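Local atomic coordinates of gamma-glutamyltranspeptidase (Streptomyces lincolnensis, PDB entry 6J3A), a protein that probably cleaves or transfers gamma-glutamyl groups, as a homologue of the LmbA-type gamma-glutamyltranspeptidases of the N-terminal nucleophile hydrolase clan. Residues 282-290 with 331-341; 264-272 with 507-518. All coordinates share one frame; numbering follows the deposited sequence.

Contact 1 (282-290 with 331-341)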
loop_
_atom_site.group_PDB
_atom_site.type_symbol
_atom_site.label_atom_id
_atom_site.label_comp_id
_atom_site.label_asym_id
_atom_site.label_seq_id
_atom_site.Cartn_x
_atom_site.Cartn_y
_atom_site.Cartn_z
ATOM N N LEU A 282 23.429 9.265 -14.479
ATOM C CA LEU A 282 22.054 9.726 -14.741
ATOM C C LEU A 282 22.095 11.129 -15.350
ATOM O O LEU A 282 21.469 11.396 -16.381
ATOM C CB LEU A 282 21.212 9.732 -13.448
ATOM C CG LEU A 282 19.675 9.822 -13.617
ATOM C CD1 LEU A 282 18.928 9.168 -12.455
ATOM C CD2 LEU A 282 19.176 11.256 -13.819
ATOM N N LEU A 283 22.852 12.009 -14.697
ATOM C CA LEU A 283 23.032 13.380 -15.152
ATOM C C LEU A 283 23.636 13.422 -16.577
ATOM O O LEU A 283 23.187 14.198 -17.416
ATOM C CB LEU A 283 23.883 14.181 -14.145
ATOM C CG LEU A 283 23.494 14.167 -12.651
ATOM C CD1 LEU A 283 24.415 15.003 -11.773
ATOM C CD2 LEU A 283 22.083 14.674 -12.486
ATOM N N GLN A 284 24.620 12.567 -16.852
ATOM C CA GLN A 284 25.216 12.473 -18.200
ATOM C C GLN A 284 24.207 12.030 -19.249
ATOM O O GLN A 284 24.244 12.490 -20.387
ATOM C CB GLN A 284 26.422 11.528 -18.215
ATOM C CG GLN A 284 27.694 12.158 -17.660
ATOM C CD GLN A 284 28.966 11.514 -18.162
ATOM O OE1 GLN A 284 29.799 11.091 -17.367
ATOM N NE2 GLN A 284 29.127 11.438 -19.487
ATOM N N GLN A 285 23.304 11.142 -18.859
ATOM C CA GLN A 285 22.228 10.716 -19.750
ATOM C C GLN A 285 21.268 11.854 -20.116
ATOM O O GLN A 285 20.785 11.920 -21.250
ATOM C CB GLN A 285 21.472 9.539 -19.143
ATOM C CG GLN A 285 22.248 8.234 -19.218
ATOM C CD GLN A 285 21.575 7.121 -18.439
ATOM O OE1 GLN A 285 20.716 6.424 -18.962
ATOM N NE2 GLN A 285 21.963 6.956 -17.183
ATOM N N LEU A 286 21.023 12.743 -19.155
ATOM C CA LEU A 286 20.160 13.912 -19.342
ATOM C C LEU A 286 20.819 14.951 -20.229
ATOM O O LEU A 286 20.172 15.525 -21.114
ATOM C CB LEU A 286 19.842 14.564 -17.992
ATOM C CG LEU A 286 18.893 13.835 -17.055
ATOM C CD1 LEU A 286 18.861 14.536 -15.708
ATOM C CD2 LEU A 286 17.500 13.779 -17.647
ATOM N N ALA A 287 22.103 15.201 -19.965
ATOM C CA ALA A 287 22.920 16.080 -20.807
ATOM C C ALA A 287 23.045 15.618 -22.265
ATOM O O ALA A 287 23.224 16.428 -23.165
ATOM C CB ALA A 287 24.296 16.237 -20.201
ATOM N N LEU A 288 22.945 14.318 -22.483
ATOM C CA LEU A 288 22.997 13.747 -23.834
ATOM C C LEU A 288 21.770 14.039 -24.676
ATOM O O LEU A 288 21.851 14.043 -25.905
ATOM C CB LEU A 288 23.205 12.219 -23.769
ATOM C CG LEU A 288 24.532 11.567 -24.184
ATOM C CD1 LEU A 288 25.675 12.532 -24.410
ATOM C CD2 LEU A 288 24.942 10.519 -23.158
ATOM N N LEU A 289 20.641 14.280 -24.024
ATOM C CA LEU A 289 19.372 14.344 -24.723
ATOM C C LEU A 289 19.274 15.583 -25.606
ATOM O O LEU A 289 19.773 16.638 -25.233
ATOM C CB LEU A 289 18.224 14.336 -23.714
ATOM C CG LEU A 289 18.116 13.080 -22.839
ATOM C CD1 LEU A 289 17.162 13.325 -21.675
ATOM C CD2 LEU A 289 17.695 11.857 -23.646
ATOM N N PRO A 290 18.647 15.452 -26.791
ATOM C CA PRO A 290 18.311 16.659 -27.528
ATOM C C PRO A 290 17.143 17.408 -26.869
ATOM O O PRO A 290 16.406 16.832 -26.062
ATOM C CB PRO A 290 17.910 16.133 -28.913
ATOM C CG PRO A 290 17.453 14.740 -28.685
ATOM C CD PRO A 290 18.248 14.230 -27.517
ATOM N N LEU A 331 32.227 16.714 -18.688
ATOM C CA LEU A 331 31.320 15.622 -19.056
ATOM C C LEU A 331 29.842 16.037 -19.143
ATOM O O LEU A 331 29.079 15.451 -19.911
ATOM C CB LEU A 331 31.494 14.464 -18.071
ATOM C CG LEU A 331 32.821 13.702 -18.222
ATOM C CD1 LEU A 331 33.151 12.937 -16.947
ATOM C CD2 LEU A 331 32.806 12.756 -19.415
ATOM N N LEU A 332 29.457 17.049 -18.364
ATOM C CA LEU A 332 28.118 17.664 -18.434
ATOM C C LEU A 332 28.044 19.006 -19.189
ATOM O O LEU A 332 26.997 19.659 -19.194
ATOM C CB LEU A 332 27.585 17.882 -17.020
ATOM C CG LEU A 332 27.612 16.664 -16.102
ATOM C CD1 LEU A 332 27.188 17.092 -14.703
ATOM C CD2 LEU A 332 26.743 15.530 -16.644
ATOM N N SER A 333 29.131 19.425 -19.825
ATOM C CA SER A 333 29.121 20.666 -20.593
ATOM C C SER A 333 28.366 20.435 -21.894
ATOM O O SER A 333 28.312 19.313 -22.415
ATOM C CB SER A 333 30.539 21.156 -20.886
ATOM O OG SER A 333 31.180 20.325 -21.838
ATOM N N ALA A 334 27.785 21.510 -22.406
ATOM C CA ALA A 334 27.012 21.453 -23.643
ATOM C C ALA A 334 27.909 21.110 -24.829
ATOM O O ALA A 334 27.545 20.311 -25.701
ATOM C CB ALA A 334 26.327 22.787 -23.877
ATOM N N GLU A 335 29.072 21.762 -24.849
ATOM C CA GLU A 335 30.152 21.525 -25.831
ATOM C C GLU A 335 30.429 20.019 -26.046
ATOM O O GLU A 335 30.299 19.500 -27.165
ATOM C CB GLU A 335 31.414 22.335 -25.398
ATOM C CG GLU A 335 32.811 21.791 -25.738
ATOM C CD GLU A 335 33.180 21.872 -27.220
ATOM O OE1 GLU A 335 32.305 21.641 -28.103
ATOM O OE2 GLU A 335 34.373 22.163 -27.499
ATOM N N TYR A 336 30.756 19.337 -24.949
ATOM C CA TYR A 336 31.090 17.904 -24.952
ATOM C C TYR A 336 29.938 17.024 -25.466
ATOM O O TYR A 336 30.123 16.155 -26.335
ATOM C CB TYR A 336 31.478 17.499 -23.527
ATOM C CG TYR A 336 31.794 16.038 -23.333
ATOM C CD1 TYR A 336 32.933 15.474 -23.885
ATOM C CD2 TYR A 336 30.956 15.223 -22.581
ATOM C CE1 TYR A 336 33.226 14.137 -23.703
ATOM C CE2 TYR A 336 31.237 13.887 -22.394
ATOM C CZ TYR A 336 32.385 13.353 -22.946
ATOM O OH TYR A 336 32.675 12.022 -22.767
ATOM N N ASN A 337 28.757 17.288 -24.916
ATOM C CA ASN A 337 27.565 16.489 -25.165
ATOM C C ASN A 337 26.981 16.691 -26.572
ATOM O O ASN A 337 26.369 15.774 -27.146
ATOM C CB ASN A 337 26.544 16.767 -24.061
ATOM C CG ASN A 337 26.948 16.128 -22.746
ATOM O OD1 ASN A 337 26.868 14.914 -22.608
ATOM N ND2 ASN A 337 27.415 16.934 -21.788
ATOM N N ALA A 338 27.198 17.880 -27.128
ATOM C CA ALA A 338 26.843 18.162 -28.516
ATOM C C ALA A 338 27.625 17.215 -29.421
ATOM O O ALA A 338 27.069 16.604 -30.332
ATOM C CB ALA A 338 27.146 19.611 -28.864
ATOM N N GLY A 339 28.917 17.082 -29.148
ATOM C CA GLY A 339 29.733 16.082 -29.823
ATOM C C GLY A 339 29.193 14.677 -29.629
ATOM O O GLY A 339 28.968 13.947 -30.599
ATOM N N ARG A 340 28.938 14.323 -28.374
ATOM C CA ARG A 340 28.574 12.944 -28.006
ATOM C C ARG A 340 27.242 12.429 -28.555
ATOM O O ARG A 340 27.171 11.283 -28.988
ATOM C CB ARG A 340 28.583 12.775 -26.491
ATOM C CG ARG A 340 29.936 13.053 -25.862
ATOM C CD ARG A 340 30.423 11.849 -25.101
ATOM N NE ARG A 340 30.924 10.783 -25.960
ATOM C CZ ARG A 340 31.079 9.514 -25.587
ATOM N NH1 ARG A 340 30.767 9.097 -24.356
ATOM N NH2 ARG A 340 31.546 8.642 -26.465
ATOM N N ARG A 341 26.200 13.262 -28.538
ATOM C CA ARG A 341 24.878 12.835 -29.021
ATOM C C ARG A 341 24.807 12.481 -30.512
ATOM O O ARG A 341 23.884 11.780 -30.923
ATOM C CB ARG A 341 23.787 13.849 -28.659
ATOM C CG ARG A 341 23.683 15.126 -29.500
ATOM C CD ARG A 341 22.463 15.945 -29.079
ATOM N NE ARG A 341 22.548 16.269 -27.651
ATOM C CZ ARG A 341 22.954 17.426 -27.122
ATOM N NH1 ARG A 341 23.012 17.556 -25.795
ATOM N NH2 ARG A 341 23.299 18.460 -27.881
HETATM O O HOH W 1 27.087 12.781 -21.186
#

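Contact 2 (264-272 with 507-518)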
loop_
_atom_site.group_PDB
_atom_site.type_symbol
_atom_site.label_atom_id
_atom_site.label_comp_id
_atom_site.label_asym_id
_atom_site.label_seq_id
_atom_site.Cartn_x
_atom_site.Cartn_y
_atom_site.Cartn_z
ATOM N N ASP A 264 20.785 20.761 -14.517
ATOM C CA ASP A 264 19.545 21.412 -14.904
ATOM C C ASP A 264 19.033 20.884 -16.253
ATOM O O ASP A 264 19.754 20.891 -17.254
ATOM C CB ASP A 264 19.764 22.920 -14.950
ATOM C CG ASP A 264 19.977 23.530 -13.555
ATOM O OD1 ASP A 264 19.988 22.797 -12.537
ATOM O OD2 ASP A 264 20.135 24.763 -13.474
ATOM N N TRP A 265 17.790 20.408 -16.254
ATOM C CA TRP A 265 17.148 19.904 -17.466
ATOM C C TRP A 265 15.656 20.243 -17.487
ATOM O O TRP A 265 14.904 19.814 -16.611
ATOM C CB TRP A 265 17.342 18.388 -17.596
ATOM C CG TRP A 265 16.590 17.785 -18.754
ATOM C CD1 TRP A 265 16.991 17.726 -20.068
ATOM C CD2 TRP A 265 15.296 17.169 -18.705
ATOM N NE1 TRP A 265 16.024 17.099 -20.835
ATOM C CE2 TRP A 265 14.974 16.756 -20.021
ATOM C CE3 TRP A 265 14.372 16.935 -17.675
ATOM C CZ2 TRP A 265 13.771 16.115 -20.328
ATOM C CZ3 TRP A 265 13.180 16.305 -17.980
ATOM C CH2 TRP A 265 12.889 15.897 -19.295
ATOM N N ASN A 266 15.246 21.013 -18.500
ATOM C CA ASN A 266 13.826 21.228 -18.834
ATOM C C ASN A 266 12.972 21.697 -17.635
ATOM O O ASN A 266 11.883 21.174 -17.382
ATOM C CB ASN A 266 13.265 19.939 -19.443
ATOM C CG ASN A 266 11.825 20.076 -19.884
ATOM O OD1 ASN A 266 11.496 20.940 -20.694
ATOM N ND2 ASN A 266 10.956 19.226 -19.343
ATOM N N GLY A 267 13.494 22.665 -16.885
ATOM C CA GLY A 267 12.804 23.207 -15.707
ATOM C C GLY A 267 13.140 22.530 -14.391
ATOM O O GLY A 267 12.872 23.092 -13.314
ATOM N N TRP A 268 13.704 21.321 -14.476
ATOM C CA TRP A 268 14.113 20.536 -13.313
ATOM C C TRP A 268 15.615 20.609 -13.062
ATOM O O TRP A 268 16.404 20.886 -13.969
ATOM C CB TRP A 268 13.769 19.047 -13.470
ATOM C CG TRP A 268 12.370 18.705 -13.854
ATOM C CD1 TRP A 268 11.827 18.789 -15.100
ATOM C CD2 TRP A 268 11.353 18.146 -13.010
ATOM N NE1 TRP A 268 10.526 18.351 -15.081
ATOM C CE2 TRP A 268 10.211 17.948 -13.811
ATOM C CE3 TRP A 268 11.290 17.816 -11.654
ATOM C CZ2 TRP A 268 9.017 17.438 -13.299
ATOM C CZ3 TRP A 268 10.105 17.304 -11.148
ATOM C CH2 TRP A 268 8.985 17.120 -11.968
ATOM N N THR A 269 15.981 20.332 -11.815
ATOM C CA THR A 269 17.350 20.038 -11.422
ATOM C C THR A 269 17.329 18.671 -10.766
ATOM O O THR A 269 16.563 18.456 -9.837
ATOM C CB THR A 269 17.882 21.045 -10.390
ATOM O OG1 THR A 269 17.713 22.376 -10.892
ATOM C CG2 THR A 269 19.365 20.786 -10.070
ATOM N N VAL A 270 18.168 17.757 -11.235
ATOM C CA VAL A 270 18.334 16.464 -10.577
ATOM C C VAL A 270 19.599 16.502 -9.730
ATOM O O VAL A 270 20.636 16.937 -10.206
ATOM C CB VAL A 270 18.429 15.323 -11.582
ATOM C CG1 VAL A 270 18.441 13.994 -10.839
ATOM C CG2 VAL A 270 17.247 15.371 -12.541
ATOM N N CYS A 271 19.491 16.046 -8.483
ATOM C CA CYS A 271 20.621 15.947 -7.552
ATOM C C CYS A 271 21.020 14.498 -7.331
ATOM O O CYS A 271 20.161 13.643 -7.109
ATOM C CB CYS A 271 20.269 16.578 -6.202
ATOM S SG CYS A 271 19.826 18.323 -6.351
ATOM N N LYS A 272 22.329 14.252 -7.366
ATOM C CA LYS A 272 22.912 12.918 -7.198
ATOM C C LYS A 272 24.147 12.978 -6.328
ATOM O O LYS A 272 24.638 14.051 -6.016
ATOM C CB LYS A 272 23.314 12.349 -8.561
ATOM C CG LYS A 272 22.190 12.264 -9.588
ATOM C CD LYS A 272 21.104 11.266 -9.192
ATOM C CE LYS A 272 21.546 9.829 -9.420
ATOM N NZ LYS A 272 20.700 8.838 -8.701
ATOM N N ASP A 507 20.628 3.612 -11.983
ATOM C CA ASP A 507 20.489 4.872 -12.720
ATOM C C ASP A 507 20.109 4.704 -14.198
ATOM O O ASP A 507 20.206 5.665 -14.966
ATOM C CB ASP A 507 21.759 5.729 -12.608
ATOM C CG ASP A 507 21.774 6.618 -11.376
ATOM O OD1 ASP A 507 20.700 6.972 -10.838
ATOM O OD2 ASP A 507 22.894 6.980 -10.960
ATOM N N GLN A 508 19.704 3.505 -14.603
ATOM C CA GLN A 508 18.982 3.333 -15.863
ATOM C C GLN A 508 17.491 3.436 -15.544
ATOM O O GLN A 508 16.738 4.237 -16.121
ATOM C CB GLN A 508 19.298 1.979 -16.503
ATOM C CG GLN A 508 20.781 1.679 -16.671
ATOM C CD GLN A 508 21.021 0.444 -17.530
ATOM O OE1 GLN A 508 20.534 0.363 -18.666
ATOM N NE2 GLN A 508 21.769 -0.529 -16.994
ATOM N N TRP A 509 17.078 2.620 -14.589
ATOM C CA TRP A 509 15.691 2.558 -14.181
ATOM C C TRP A 509 15.204 3.908 -13.676
ATOM O O TRP A 509 14.109 4.339 -14.027
ATOM C CB TRP A 509 15.514 1.484 -13.105
ATOM C CG TRP A 509 15.597 0.063 -13.612
ATOM C CD1 TRP A 509 15.361 -0.396 -14.891
ATOM C CD2 TRP A 509 15.885 -1.090 -12.824
ATOM N NE1 TRP A 509 15.523 -1.764 -14.942
ATOM C CE2 TRP A 509 15.831 -2.217 -13.685
ATOM C CE3 TRP A 509 16.193 -1.285 -11.464
ATOM C CZ2 TRP A 509 16.081 -3.510 -13.233
ATOM C CZ3 TRP A 509 16.425 -2.567 -11.012
ATOM C CH2 TRP A 509 16.377 -3.667 -11.896
ATOM N N GLN A 510 16.035 4.569 -12.876
ATOM C CA GLN A 510 15.714 5.897 -12.366
ATOM C C GLN A 510 15.601 6.934 -13.474
ATOM O O GLN A 510 14.710 7.781 -13.419
ATOM C CB GLN A 510 16.744 6.365 -11.338
ATOM C CG GLN A 510 16.497 5.829 -9.952
ATOM C CD GLN A 510 17.632 6.134 -9.003
ATOM O OE1 GLN A 510 18.699 5.494 -9.051
ATOM N NE2 GLN A 510 17.413 7.109 -8.120
ATOM N N LEU A 511 16.504 6.888 -14.457
ATOM C CA LEU A 511 16.398 7.784 -15.609
ATOM C C LEU A 511 15.061 7.592 -16.315
ATOM O O LEU A 511 14.386 8.568 -16.629
ATOM C CB LEU A 511 17.525 7.590 -16.624
ATOM C CG LEU A 511 17.343 8.596 -17.785
ATOM C CD1 LEU A 511 18.121 9.871 -17.524
ATOM C CD2 LEU A 511 17.678 7.997 -19.139
ATOM N N HIS A 512 14.679 6.341 -16.553
ATOM C CA HIS A 512 13.410 6.074 -17.244
ATOM C C HIS A 512 12.250 6.611 -16.398
ATOM O O HIS A 512 11.382 7.341 -16.897
ATOM C CB HIS A 512 13.237 4.582 -17.570
ATOM C CG HIS A 512 14.462 3.949 -18.156
ATOM N ND1 HIS A 512 15.379 4.663 -18.891
ATOM C CD2 HIS A 512 14.936 2.684 -18.093
ATOM C CE1 HIS A 512 16.361 3.862 -19.262
ATOM N NE2 HIS A 512 16.116 2.654 -18.790
ATOM N N PHE A 513 12.279 6.293 -15.109
ATOM C CA PHE A 513 11.278 6.778 -14.156
ATOM C C PHE A 513 11.150 8.299 -14.136
ATOM O O PHE A 513 10.060 8.830 -14.350
ATOM C CB PHE A 513 11.642 6.286 -12.765
ATOM C CG PHE A 513 10.874 6.937 -11.667
ATOM C CD1 PHE A 513 9.550 6.616 -11.458
ATOM C CD2 PHE A 513 11.484 7.857 -10.831
ATOM C CE1 PHE A 513 8.836 7.204 -10.428
ATOM C CE2 PHE A 513 10.779 8.449 -9.800
ATOM C CZ PHE A 513 9.453 8.121 -9.596
ATOM N N PHE A 514 12.262 8.983 -13.873
ATOM C CA PHE A 514 12.271 10.444 -13.776
ATOM C C PHE A 514 11.755 11.129 -15.034
ATOM O O PHE A 514 11.010 12.101 -14.933
ATOM C CB PHE A 514 13.663 10.971 -13.469
ATOM C CG PHE A 514 13.784 12.466 -13.601
ATOM C CD1 PHE A 514 13.505 13.294 -12.517
ATOM C CD2 PHE A 514 14.179 13.041 -14.807
ATOM C CE1 PHE A 514 13.623 14.665 -12.633
ATOM C CE2 PHE A 514 14.292 14.411 -14.931
ATOM C CZ PHE A 514 14.015 15.225 -13.842
ATOM N N LEU A 515 12.170 10.650 -16.204
ATOM C CA LEU A 515 11.618 11.170 -17.470
ATOM C C LEU A 515 10.109 10.904 -17.591
ATOM O O LEU A 515 9.333 11.777 -18.008
ATOM C CB LEU A 515 12.357 10.601 -18.692
ATOM C CG LEU A 515 13.811 11.055 -18.903
ATOM C CD1 LEU A 515 14.395 10.401 -20.144
ATOM C CD2 LEU A 515 13.938 12.562 -19.017
ATOM N N ALA A 516 9.688 9.705 -17.219
ATOM C CA ALA A 516 8.264 9.410 -17.208
ATOM C C ALA A 516 7.514 10.385 -16.297
ATOM O O ALA A 516 6.504 10.946 -16.713
ATOM C CB ALA A 516 8.016 7.975 -16.800
ATOM N N VAL A 517 8.026 10.632 -15.092
ATOM C CA VAL A 517 7.385 11.592 -14.179
ATOM C C VAL A 517 7.221 12.970 -14.836
ATOM O O VAL A 517 6.179 13.599 -14.722
ATOM C CB VAL A 517 8.162 11.768 -12.854
ATOM C CG1 VAL A 517 7.536 12.871 -11.999
ATOM C CG2 VAL A 517 8.208 10.465 -12.064
ATOM N N ALA A 518 8.262 13.429 -15.516
ATOM C CA ALA A 518 8.262 14.747 -16.144
ATOM C C ALA A 518 7.438 14.802 -17.429
ATOM O O ALA A 518 6.922 15.863 -17.769
ATOM C CB ALA A 518 9.680 15.170 -16.429
#

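Contact 1 (282-290 with 331-341)
Arg-341 clamps the C-terminal end of helix 282-288 through two backbone carbonyls. Its NE donates to Leu-288 O at 2.9 Å along a nearly straight N-H path (174°), with that oxygen lying in the guanidinium plane, while NH1 makes a weak, bent bond to Ala-287 O. The side chain starts with CG wedged between the backbone N and the carbonyl carbon (chi1 78°) and bends again at chi3, which curls the guanidinium back over Asn-337 O; Pro-290 CA lies over one of its faces.

A second polar group centres on Asn-337. Its ND2 donates within its own segment to Leu-331 O and to Ser-333 O (2.6 Å), fixing the amide, and OD1 is 2.6 Å from a water that also meets O and NE2 of Gln-284. Beyond that water, the amide of Gln-284 is held by Tyr-320 and Asp-315.

Apolar contact comes from Leu-332, whose CD2 reaches Gln-284 CG at 3.6 Å and Leu-283 CB at 4.0 Å, and from Leu-288 CD1, 3.6 Å from Arg-340 CB. With axes 9.7 Å apart and crossing at -73°, this is a steep helix-helix packing in which an arginine of one helix holds backbone carbonyls near the C-terminal end of the other.

Contact 2 (264-272 with 507-518)
A beta-hairpin packs against a helix here, the layering of sheet on helix found in the alpha-beta-beta-alpha fold of the N-terminal nucleophile hydrolases: Trp-265, Trp-268 and Val-270 on the hairpin side meet Phe-514, Leu-515 and Ala-518 of helix 507-518. Phe-514 meets both tryptophans in a triangular aromatic cluster, CG anti to the backbone N (chi1 170°) turning the ring toward them. Its edge is directed at the face of Trp-268, the ring planes inclined at 73° and the centroids 5.3 Å apart, an edge-to-face pair. Toward Trp-265 it is oblique, CE2 lying 3.7 Å from Trp-265 CE3. One face of Phe-514 receives a CH-pi contact from Val-270 CG2, 3.9 Å from the ring centroid, and Leu-515 CD2 makes a like contact over the six-membered ring of Trp-265. Ala-518 CB closes the far end, 3.6 Å from Trp-268 NE1.

The type I' turn from Trp-265 to Trp-268 brings both indoles to this side of the hairpin, and strand 268-272 runs at 157° to the helix, nearly antiparallel. At the helix's other end Lys-272, bent at chi2 and chi3, forms a salt bridge from NZ to the syn lone pair of Asp-507 OD1 (2.8 Å). Thr-484 links NZ and Asp-507 OD2; with Ser-486 OG and Pro-485 O in reach, NZ has more acceptors than protons. Replacing Asp-507 by an alanine is likely to leave the ammonium of Lys-272 without this countercharge and Thr-484 without one partner.

Overall arrangement
From the N terminus the chain first reaches the hairpin segment 264-272, then helix 280-288, and after helix 299-319 it returns in 331-341; contact 1 thus closes a loop of 40 residues, largely helical. Only much later does 507-518 come back to the hairpin, so contact 2 spans 234 residues and encloses contact 1 entirely. Their centres lie 14 Å apart. Helix 280-288 joins them physically: Gln-285 NE2 lies 3.1 Å from Asp-507 O, a probable hydrogen bond, and Leu-283 CD2 packs 3.5 Å from Val-270 O. Contact 2 fastens helix 506-519 to the strands, and contact 1 adds helix 334-341 onto helix 280-288.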